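Side-chain contacts in cyanophycinase-like exopeptidase (actinobacterium SCGC AAA027-L06, PDB 6NQC), which probably hydrolyses peptide bonds as a serine peptidase of family S51, the group that includes cyanophycinases and dipeptidase E: residues L79-A84 with Y89-L94; A115-S120 with Q138-N143; D123-A128 with N166-R171. All coordinates share one frame; numbering follows the deposited sequence.

Contact 1: residues L79-A84 with Y89-L94. With SO4 (sulfate ion), chain B.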
loop_
_atom_site.group_PDB
_atom_site.type_symbol
_atom_site.label_atom_id
_atom_site.label_comp_id
_atom_site.label_asym_id
_atom_site.label_seq_id
_atom_site.Cartn_x
_atom_site.Cartn_y
_atom_site.Cartn_z
ATOM N N LEU A 79 -16.612 1.951 -5.229
ATOM C CA LEU A 79 -15.500 1.668 -6.140
ATOM C C LEU A 79 -14.854 0.317 -5.832
ATOM O O LEU A 79 -14.674 -0.532 -6.726
ATOM C CB LEU A 79 -14.472 2.789 -6.028
ATOM C CG LEU A 79 -13.451 2.937 -7.153
ATOM C CD1 LEU A 79 -14.157 3.173 -8.461
ATOM C CD2 LEU A 79 -12.499 4.085 -6.831
ATOM N N GLY A 80 -14.496 0.097 -4.567
ATOM C CA GLY A 80 -13.880 -1.167 -4.192
ATOM C C GLY A 80 -14.816 -2.355 -4.327
ATOM O O GLY A 80 -14.396 -3.442 -4.730
ATOM N N ARG A 81 -16.079 -2.178 -3.972
ATOM C CA ARG A 81 -17.028 -3.268 -4.114
ATOM C C ARG A 81 -17.169 -3.680 -5.573
ATOM O O ARG A 81 -17.198 -4.874 -5.889
ATOM C CB ARG A 81 -18.379 -2.856 -3.532
ATOM C CG ARG A 81 -19.390 -3.996 -3.446
ATOM C CD ARG A 81 -20.611 -3.553 -2.641
ATOM N NE ARG A 81 -20.461 -3.768 -1.199
ATOM C CZ ARG A 81 -21.342 -3.356 -0.290
ATOM N NH1 ARG A 81 -22.444 -2.695 -0.677
ATOM N NH2 ARG A 81 -21.137 -3.612 0.999
ATOM N N GLN A 82 -17.229 -2.708 -6.482
ATOM C CA GLN A 82 -17.394 -3.039 -7.899
ATOM C C GLN A 82 -16.159 -3.709 -8.469
ATOM O O GLN A 82 -16.274 -4.584 -9.327
ATOM C CB GLN A 82 -17.755 -1.772 -8.688
ATOM C CG GLN A 82 -19.110 -1.206 -8.248
ATOM C CD GLN A 82 -19.490 0.124 -8.914
ATOM O OE1 GLN A 82 -20.660 0.544 -8.865
ATOM N NE2 GLN A 82 -18.504 0.795 -9.505
ATOM N N GLN A 83 -14.968 -3.356 -7.983
ATOM C CA GLN A 83 -13.789 -4.098 -8.409
ATOM C C GLN A 83 -13.871 -5.543 -7.920
ATOM O O GLN A 83 -13.661 -6.481 -8.697
ATOM C CB GLN A 83 -12.510 -3.426 -7.926
ATOM C CG GLN A 83 -11.236 -4.171 -8.310
ATOM C CD GLN A 83 -10.706 -3.762 -9.651
ATOM O OE1 GLN A 83 -11.473 -3.585 -10.605
ATOM N NE2 GLN A 83 -9.390 -3.614 -9.753
ATOM N N ALA A 84 -14.175 -5.730 -6.636
ATOM C CA ALA A 84 -14.243 -7.079 -6.078
ATOM C C ALA A 84 -15.267 -7.926 -6.824
ATOM O O ALA A 84 -15.037 -9.110 -7.089
ATOM C CB ALA A 84 -14.589 -7.005 -4.597
ATOM N N TYR A 89 -14.525 -12.010 -5.965
ATOM C CA TYR A 89 -14.279 -12.230 -4.547
ATOM C C TYR A 89 -15.095 -11.261 -3.709
ATOM O O TYR A 89 -15.353 -10.114 -4.115
ATOM C CB TYR A 89 -12.772 -12.067 -4.224
ATOM C CG TYR A 89 -11.912 -12.936 -5.103
ATOM C CD1 TYR A 89 -11.700 -14.281 -4.804
ATOM C CD2 TYR A 89 -11.348 -12.434 -6.258
ATOM C CE1 TYR A 89 -10.933 -15.083 -5.640
ATOM C CE2 TYR A 89 -10.577 -13.208 -7.071
ATOM C CZ TYR A 89 -10.381 -14.532 -6.775
ATOM O OH TYR A 89 -9.611 -15.289 -7.615
ATOM N N GLU A 90 -15.527 -11.751 -2.547
ATOM C CA GLU A 90 -16.229 -10.920 -1.591
ATOM C C GLU A 90 -15.305 -9.817 -1.052
ATOM O O GLU A 90 -14.162 -10.073 -0.663
ATOM C CB GLU A 90 -16.715 -11.782 -0.437
ATOM C CG GLU A 90 -17.656 -11.053 0.483
ATOM C CD GLU A 90 -18.018 -11.871 1.680
ATOM O OE1 GLU A 90 -17.379 -12.932 1.874
ATOM O OE2 GLU A 90 -18.927 -11.445 2.431
ATOM N N SER A 91 -15.789 -8.586 -1.065
ATOM C CA SER A 91 -15.065 -7.476 -0.451
ATOM C C SER A 91 -15.494 -7.321 1.002
ATOM O O SER A 91 -16.598 -7.721 1.402
ATOM C CB SER A 91 -15.334 -6.200 -1.239
ATOM O OG SER A 91 -16.733 -6.017 -1.366
ATOM N N LYS A 92 -14.594 -6.756 1.808
ATOM C CA LYS A 92 -14.878 -6.360 3.179
ATOM C C LYS A 92 -14.335 -4.946 3.340
ATOM O O LYS A 92 -13.114 -4.768 3.440
ATOM C CB LYS A 92 -14.230 -7.306 4.183
ATOM C CG LYS A 92 -14.707 -8.754 4.021
ATOM C CD LYS A 92 -16.137 -8.889 4.470
ATOM C CE LYS A 92 -16.417 -10.264 5.050
ATOM N NZ LYS A 92 -17.883 -10.491 5.177
ATOM N N PHE A 93 -15.217 -3.956 3.293
ATOM C CA PHE A 93 -14.867 -2.561 3.575
ATOM C C PHE A 93 -14.804 -2.345 5.068
ATOM O O PHE A 93 -15.767 -2.623 5.778
ATOM C CB PHE A 93 -15.910 -1.649 2.943
ATOM C CG PHE A 93 -15.575 -0.197 2.962
ATOM C CD1 PHE A 93 -14.632 0.334 2.089
ATOM C CD2 PHE A 93 -16.272 0.664 3.790
ATOM C CE1 PHE A 93 -14.354 1.653 2.091
ATOM C CE2 PHE A 93 -16.019 2.008 3.776
ATOM C CZ PHE A 93 -15.067 2.511 2.923
ATOM N N LEU A 94 -13.670 -1.870 5.553
ATOM C CA LEU A 94 -13.461 -1.638 6.991
ATOM C C LEU A 94 -13.518 -0.147 7.224
ATOM O O LEU A 94 -12.528 0.556 6.958
ATOM C CB LEU A 94 -12.107 -2.166 7.452
ATOM C CG LEU A 94 -12.121 -3.397 8.342
ATOM C CD1 LEU A 94 -12.772 -4.512 7.558
ATOM C CD2 LEU A 94 -10.734 -3.782 8.763
HETATM S S SO4 B . -19.022 -4.974 3.647
HETATM O O1 SO4 B . -19.588 -3.942 4.543
HETATM O O2 SO4 B . -20.041 -5.446 2.705
HETATM O O3 SO4 B . -18.545 -6.130 4.436
HETATM O O4 SO4 B . -17.953 -4.368 2.856
HETATM O O HOH W 1 -17.735 -3.837 0.277
#
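The apolar part of this contact is small: the methyl of Ala84 meets Ser91, its CB lying 3.5 Å from Ser91 CB. Both CB atoms are directed at the opposing segment, and alanine and serine, being short, let helix and strand come this close; Ala84 CB also comes within 3.2 Å of Tyr89 O, so the methyl sits close against the strand's backbone.

One direct hydrogen bond crosses between the segments. Tyr89 N donates to Ala84 O (3.2 Å, 159° at the hydrogen) and fastens the chain just after the helix, where it turns into the strand. That turn belongs to a beta-alpha-beta crossover: strand 57-61 leads into helix 70-87, which returns the chain to strand 90-93, parallel to strand 57-61 and outermost at that side of the sheet.

The remaining polar links are indirect. With chi1 at 53°, Ser91 OG is turned toward the Arg81 side, where it lies 3.9 Å from Arg81 CG and accepts from a water at 2.9 Å; the same water accepts from Arg81 NE at 3.1 Å and donates to sulfate O4. Arginine suits this exposed position, since its long chain, bent at chi3, carries the guanidinium past the serine to the anion. Arg81 NH2 donates to sulfate O2 at 2.7 Å, the sulfur lying in the guanidinium plane at its edge. From the strand, Phe93 N donates almost straight to sulfate O4 at 2.8 Å, which gives this ion, probably from the crystallisation liquor, a grip on both segments.

Contact 2: residues A115-S120 with Q138-N143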
loop_
_atom_site.group_PDB
_atom_site.type_symbol
_atom_site.label_atom_id
_atom_site.label_comp_id
_atom_site.label_asym_id
_atom_site.label_seq_id
_atom_site.Cartn_x
_atom_site.Cartn_y
_atom_site.Cartn_z
ATOM N N ALA A 115 -7.128 -12.763 2.319
ATOM C CA ALA A 115 -6.217 -13.004 1.204
ATOM C C ALA A 115 -5.520 -11.717 0.745
ATOM O O ALA A 115 -4.340 -11.740 0.345
ATOM C CB ALA A 115 -6.938 -13.617 0.019
ATOM N N LEU A 116 -6.237 -10.606 0.769
ATOM C CA LEU A 116 -5.633 -9.311 0.454
ATOM C C LEU A 116 -6.161 -8.234 1.389
ATOM O O LEU A 116 -7.370 -8.124 1.633
ATOM C CB LEU A 116 -5.917 -8.928 -1.018
ATOM C CG LEU A 116 -5.616 -7.515 -1.507
ATOM C CD1 LEU A 116 -4.135 -7.149 -1.385
ATOM C CD2 LEU A 116 -6.046 -7.318 -2.932
ATOM N N ILE A 117 -5.237 -7.418 1.894
ATOM C CA ILE A 117 -5.571 -6.205 2.629
ATOM C C ILE A 117 -4.995 -5.051 1.830
ATOM O O ILE A 117 -3.819 -5.102 1.444
ATOM C CB ILE A 117 -5.026 -6.257 4.064
ATOM C CG1 ILE A 117 -5.662 -7.430 4.805
ATOM C CG2 ILE A 117 -5.281 -4.973 4.780
ATOM C CD1 ILE A 117 -4.974 -7.697 6.145
ATOM N N TYR A 118 -5.835 -4.057 1.499
ATOM C CA TYR A 118 -5.490 -2.956 0.598
ATOM C C TYR A 118 -5.694 -1.618 1.300
ATOM O O TYR A 118 -6.788 -1.348 1.792
ATOM C CB TYR A 118 -6.361 -3.026 -0.671
ATOM C CG TYR A 118 -5.748 -2.372 -1.870
ATOM C CD1 TYR A 118 -5.725 -0.974 -1.983
ATOM C CD2 TYR A 118 -5.154 -3.126 -2.884
ATOM C CE1 TYR A 118 -5.160 -0.366 -3.074
ATOM C CE2 TYR A 118 -4.566 -2.505 -3.968
ATOM C CZ TYR A 118 -4.583 -1.110 -4.050
ATOM O OH TYR A 118 -4.019 -0.441 -5.113
ATOM N N PHE A 119 -4.629 -0.790 1.376
ATOM C CA PHE A 119 -4.764 0.597 1.815
ATOM C C PHE A 119 -4.986 1.475 0.586
ATOM O O PHE A 119 -4.091 1.607 -0.248
ATOM C CB PHE A 119 -3.518 1.092 2.562
ATOM C CG PHE A 119 -3.267 0.399 3.856
ATOM C CD1 PHE A 119 -4.176 0.490 4.894
ATOM C CD2 PHE A 119 -2.106 -0.321 4.051
ATOM C CE1 PHE A 119 -3.934 -0.148 6.115
ATOM C CE2 PHE A 119 -1.862 -0.974 5.250
ATOM C CZ PHE A 119 -2.787 -0.894 6.292
ATOM N N SER A 120 -6.159 2.094 0.466
ATOM C CA SER A 120 -6.381 3.025 -0.633
ATOM C C SER A 120 -5.839 4.415 -0.274
ATOM O O SER A 120 -5.318 4.657 0.827
ATOM C CB SER A 120 -7.856 3.081 -1.015
ATOM O OG SER A 120 -8.677 3.259 0.122
ATOM N N GLN A 138 -1.594 -4.353 14.120
ATOM C CA GLN A 138 -0.928 -5.591 14.507
ATOM C C GLN A 138 -1.610 -6.792 13.839
ATOM O O GLN A 138 -0.934 -7.710 13.361
ATOM C CB GLN A 138 -0.901 -5.710 16.029
ATOM C CG GLN A 138 0.052 -6.768 16.560
ATOM C CD GLN A 138 1.457 -6.612 16.019
ATOM O OE1 GLN A 138 1.892 -5.501 15.699
ATOM N NE2 GLN A 138 2.166 -7.728 15.878
ATOM N N GLY A 139 -2.945 -6.796 13.779
ATOM C CA GLY A 139 -3.652 -7.821 13.012
ATOM C C GLY A 139 -3.269 -7.871 11.542
ATOM O O GLY A 139 -3.027 -8.949 10.981
ATOM N N ILE A 140 -3.237 -6.716 10.888
ATOM C CA ILE A 140 -2.840 -6.660 9.482
ATOM C C ILE A 140 -1.426 -7.199 9.301
ATOM O O ILE A 140 -1.145 -7.965 8.366
ATOM C CB ILE A 140 -2.963 -5.214 8.959
ATOM C CG1 ILE A 140 -4.410 -4.753 9.047
ATOM C CG2 ILE A 140 -2.406 -5.109 7.521
ATOM C CD1 ILE A 140 -4.597 -3.271 8.916
ATOM N N TYR A 141 -0.522 -6.827 10.211
ATOM C CA TYR A 141 0.850 -7.275 10.148
ATOM C C TYR A 141 0.938 -8.785 10.303
ATOM O O TYR A 141 1.592 -9.471 9.506
ATOM C CB TYR A 141 1.664 -6.575 11.248
ATOM C CG TYR A 141 3.100 -7.013 11.317
ATOM C CD1 TYR A 141 4.013 -6.591 10.373
ATOM C CD2 TYR A 141 3.541 -7.880 12.301
ATOM C CE1 TYR A 141 5.326 -6.987 10.408
ATOM C CE2 TYR A 141 4.854 -8.296 12.334
ATOM C CZ TYR A 141 5.754 -7.832 11.388
ATOM O OH TYR A 141 7.083 -8.226 11.412
ATOM N N GLU A 142 0.249 -9.325 11.306
ATOM C CA GLU A 142 0.213 -10.765 11.497
ATOM C C GLU A 142 -0.369 -11.474 10.284
ATOM O O GLU A 142 0.143 -12.532 9.872
ATOM C CB GLU A 142 -0.597 -11.102 12.745
ATOM C CG GLU A 142 0.124 -10.838 14.086
ATOM C CD GLU A 142 -0.853 -10.895 15.248
ATOM O OE1 GLU A 142 -1.990 -11.404 15.071
ATOM O OE2 GLU A 142 -0.488 -10.411 16.329
ATOM N N ASN A 143 -1.436 -10.922 9.702
ATOM C CA ASN A 143 -2.010 -11.529 8.502
ATOM C C ASN A 143 -0.994 -11.576 7.367
ATOM O O ASN A 143 -0.794 -12.617 6.715
ATOM C CB ASN A 143 -3.272 -10.763 8.087
ATOM C CG ASN A 143 -4.023 -11.451 6.947
ATOM O OD1 ASN A 143 -4.572 -12.523 7.113
ATOM N ND2 ASN A 143 -4.052 -10.818 5.792
#
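Ile140 is the first residue of 138-143 to reach strand 116-119, and its two branches take different partners. Its CG2 methyl is set anti to the backbone N and drops onto Ile117, 3.9 Å from Ile117 CD1 and 4.0 Å from Ile117 CG2, the two isoleucines passing at a slant. The other branch runs toward the end of the strand, where Ile140 CD1 lies 4.0 Å from Phe119 CZ. Helix methyl and strand ring reach out to meet each other here, and the methyl approaches the ring obliquely. A branched isoleucine is well suited to this place, because one residue can touch both Ile117 and Phe119; on the strand, beta-branched Ile117 is equally at home.

Nearly one helical turn later comes Asn143, whose CB also points toward the strand. Its CG is anti to the backbone N (chi1 -173°), which lays the amide across the end of Ile117: Asn143 ND2 is 3.3 Å from Ile117 CD1. ND2 both touches this methyl and donates to Ala114 O, while OD1 accepts from Lys54 NZ, so the buried amide meets hydrocarbon without losing its polar partners.

The short segments of strand and helix run at 132° to each other, their axes 9.9 Å apart at closest approach. Helices on both faces of the mainly parallel sheet make an alpha/beta/alpha sandwich, and Phe119 also touches what is probably the nucleophile elbow. Strand 116-119 lies between strands 57-61 and 149-153; Ile140 also touches Ile61 and Leu150 on these neighbours. Helix 135-145 covers this face, while Leu116 and Tyr118 pack against helix 39-51 on the other.

Contact 3: residues D123-A128 with N166-R171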
loop_
_atom_site.group_PDB
_atom_site.type_symbol
_atom_site.label_atom_id
_atom_site.label_comp_id
_atom_site.label_asym_id
_atom_site.label_seq_id
_atom_site.Cartn_x
_atom_site.Cartn_y
_atom_site.Cartn_z
ATOM N N ASP A 123 -4.633 10.811 2.623
ATOM C CA ASP A 123 -3.625 11.581 3.343
ATOM C C ASP A 123 -2.688 10.599 4.047
ATOM O O ASP A 123 -3.118 9.881 4.956
ATOM C CB ASP A 123 -4.316 12.512 4.339
ATOM C CG ASP A 123 -3.342 13.291 5.217
ATOM O OD1 ASP A 123 -2.117 13.085 5.146
ATOM O OD2 ASP A 123 -3.848 14.101 5.992
ATOM N N PRO A 124 -1.422 10.504 3.637
ATOM C CA PRO A 124 -0.541 9.529 4.261
ATOM C C PRO A 124 -0.243 9.858 5.707
ATOM O O PRO A 124 -0.050 8.941 6.502
ATOM C CB PRO A 124 0.725 9.593 3.388
ATOM C CG PRO A 124 0.727 10.978 2.902
ATOM C CD PRO A 124 -0.704 11.370 2.676
ATOM N N HIS A 125 -0.230 11.136 6.084
ATOM C CA HIS A 125 0.023 11.461 7.481
ATOM C C HIS A 125 -1.130 10.995 8.354
ATOM O O HIS A 125 -0.900 10.427 9.436
ATOM C CB HIS A 125 0.286 12.951 7.618
ATOM C CG HIS A 125 1.474 13.384 6.829
ATOM N ND1 HIS A 125 2.763 13.182 7.272
ATOM C CD2 HIS A 125 1.578 13.947 5.598
ATOM C CE1 HIS A 125 3.610 13.642 6.362
ATOM N NE2 HIS A 125 2.920 14.104 5.335
ATOM N N TYR A 126 -2.367 11.189 7.893
ATOM C CA TYR A 126 -3.512 10.724 8.664
ATOM C C TYR A 126 -3.551 9.197 8.724
ATOM O O TYR A 126 -3.854 8.622 9.776
ATOM C CB TYR A 126 -4.804 11.289 8.077
ATOM C CG TYR A 126 -6.024 11.033 8.939
ATOM C CD1 TYR A 126 -6.215 11.717 10.125
ATOM C CD2 TYR A 126 -6.994 10.096 8.548
ATOM C CE1 TYR A 126 -7.325 11.493 10.928
ATOM C CE2 TYR A 126 -8.112 9.839 9.344
ATOM C CZ TYR A 126 -8.270 10.548 10.539
ATOM O OH TYR A 126 -9.366 10.320 11.349
ATOM N N LEU A 127 -3.257 8.528 7.596
ATOM C CA LEU A 127 -3.261 7.077 7.584
ATOM C C LEU A 127 -2.310 6.561 8.644
ATOM O O LEU A 127 -2.688 5.747 9.496
ATOM C CB LEU A 127 -2.866 6.548 6.206
ATOM C CG LEU A 127 -2.755 5.007 6.108
ATOM C CD1 LEU A 127 -4.003 4.332 6.703
ATOM C CD2 LEU A 127 -2.535 4.565 4.676
ATOM N N ALA A 128 -1.065 7.060 8.621
ATOM C CA ALA A 128 -0.054 6.627 9.567
ATOM C C ALA A 128 -0.449 6.937 11.010
ATOM O O ALA A 128 -0.399 6.058 11.886
ATOM C CB ALA A 128 1.275 7.314 9.247
ATOM N N ASN A 166 6.974 15.253 5.198
ATOM C CA ASN A 166 6.017 16.329 5.456
ATOM C C ASN A 166 6.487 17.613 4.784
ATOM O O ASN A 166 7.366 18.317 5.314
ATOM C CB ASN A 166 5.811 16.550 6.954
ATOM C CG ASN A 166 4.579 17.399 7.253
ATOM O OD1 ASN A 166 4.220 18.282 6.473
ATOM N ND2 ASN A 166 3.936 17.139 8.384
ATOM N N PHE A 167 5.837 17.943 3.646
ATOM C CA PHE A 167 6.205 19.139 2.886
ATOM C C PHE A 167 5.979 20.414 3.675
ATOM O O PHE A 167 6.665 21.416 3.461
ATOM C CB PHE A 167 5.385 19.330 1.596
ATOM C CG PHE A 167 5.147 18.101 0.837
ATOM C CD1 PHE A 167 3.900 17.843 0.298
ATOM C CD2 PHE A 167 6.169 17.193 0.664
ATOM C CE1 PHE A 167 3.674 16.693 -0.393
ATOM C CE2 PHE A 167 5.951 16.030 -0.028
ATOM C CZ PHE A 167 4.707 15.779 -0.569
ATOM N N ARG A 168 4.962 20.428 4.524
ATOM C CA ARG A 168 4.605 21.636 5.249
ATOM C C ARG A 168 5.629 21.987 6.310
ATOM O O ARG A 168 5.570 23.100 6.849
ATOM C CB ARG A 168 3.207 21.460 5.865
ATOM C CG ARG A 168 2.047 21.790 4.873
ATOM C CD ARG A 168 1.017 20.636 4.714
ATOM N NE ARG A 168 1.578 19.486 3.991
ATOM C CZ ARG A 168 1.728 18.254 4.500
ATOM N NH1 ARG A 168 1.360 17.972 5.762
ATOM N NH2 ARG A 168 2.275 17.295 3.741
ATOM N N LEU A 169 6.584 21.084 6.598
ATOM C CA LEU A 169 7.467 21.271 7.730
ATOM C C LEU A 169 8.913 21.244 7.261
ATOM O O LEU A 169 9.434 22.266 6.802
ATOM C CB LEU A 169 7.173 20.195 8.786
ATOM C CG LEU A 169 5.858 20.249 9.549
ATOM C CD1 LEU A 169 5.937 19.255 10.703
ATOM C CD2 LEU A 169 5.566 21.669 10.033
ATOM N N SER A 170 9.611 20.125 7.401
ATOM C CA SER A 170 11.003 20.024 6.957
ATOM C C SER A 170 11.344 18.540 6.810
ATOM O O SER A 170 10.586 17.670 7.236
ATOM C CB SER A 170 11.963 20.718 7.938
ATOM O OG SER A 170 12.279 19.891 9.052
ATOM N N ARG A 171 12.510 18.263 6.207
ATOM C CA ARG A 171 12.965 16.893 6.102
ATOM C C ARG A 171 13.259 16.257 7.455
ATOM O O ARG A 171 13.380 15.036 7.527
ATOM C CB ARG A 171 14.189 16.828 5.212
ATOM C CG ARG A 171 15.472 17.406 5.818
ATOM C CD ARG A 171 16.508 17.592 4.726
ATOM N NE ARG A 171 16.908 16.331 4.088
ATOM C CZ ARG A 171 17.947 15.608 4.509
ATOM N NH1 ARG A 171 18.285 14.478 3.921
ATOM N NH2 ARG A 171 18.667 16.035 5.537
#
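His125, in the first turn of helix 124-131, packs its ring against Asn166, which opens a type I beta turn in the loop between the antiparallel strands 163-164 and 175-176. The same asparagine forms an Asx turn: its OD1 accepts from Arg168 N at 3.0 Å, while Leu169 N bonds to Asn166 O. Asparagine fits here because its short amide can fold back on the turn and still offer its carbons to a neighbour.

The tightly packed half is this ring on the asparagine, made of several carbon contacts. His125 CE1 is 3.7 Å from Asn166 CB and equally near Asn166 CA, and Asn166 ND2 stands 4.0 Å above the His125 ring plane, nearer its margin. Ring and amide planes are inclined at 38°. Histidine suits the spot by being flat and polar at once: ND1 is hydrogen-bonded to Thr175 OG1 on the hairpin's second strand, a bond that would restrain the ring's rotation. Asp123 caps the helix that carries it, its OD1 accepting weakly from His125 N and Tyr126 N.

The looser half is exposed Arg168, whose chain bends at chi2 and chi3 and brings only its terminal nitrogens near the histidine. Arg168 NH2 is 3.6 Å from His125 NE2, without a hydrogen bond; NE2 lies at the guanidinium's edge, near its plane, and the two planes are 69° apart. Asn166 OD1 sits 2.9 Å above the Arg168 guanidinium plane, off-centre, and makes no hydrogen bond with NH1.

How the contacts relate
From the N terminus, contact 1 comes first and closes the tight loop between helix 70-87 and the outermost strand 90-93 before either of the others opens. Contacts 2 and 3 cross: 115-120 is followed by 123-128, then 138-143 and 166-171. Contact 2 spans helix 124-131 to bring helix 135-145 back over the sheet, and contact 3 closes a longer excursion, through strand 149-153, out to the two-stranded hairpin. Contacts 1 and 2 reach the same sheet, with strand 57-61 between their strands. Contacts 2 and 3 meet directly where Phe119 CB packs 4.2 Å from Leu127 CD2, whereas contacts 1 and 3 have centres about 28 Å apart.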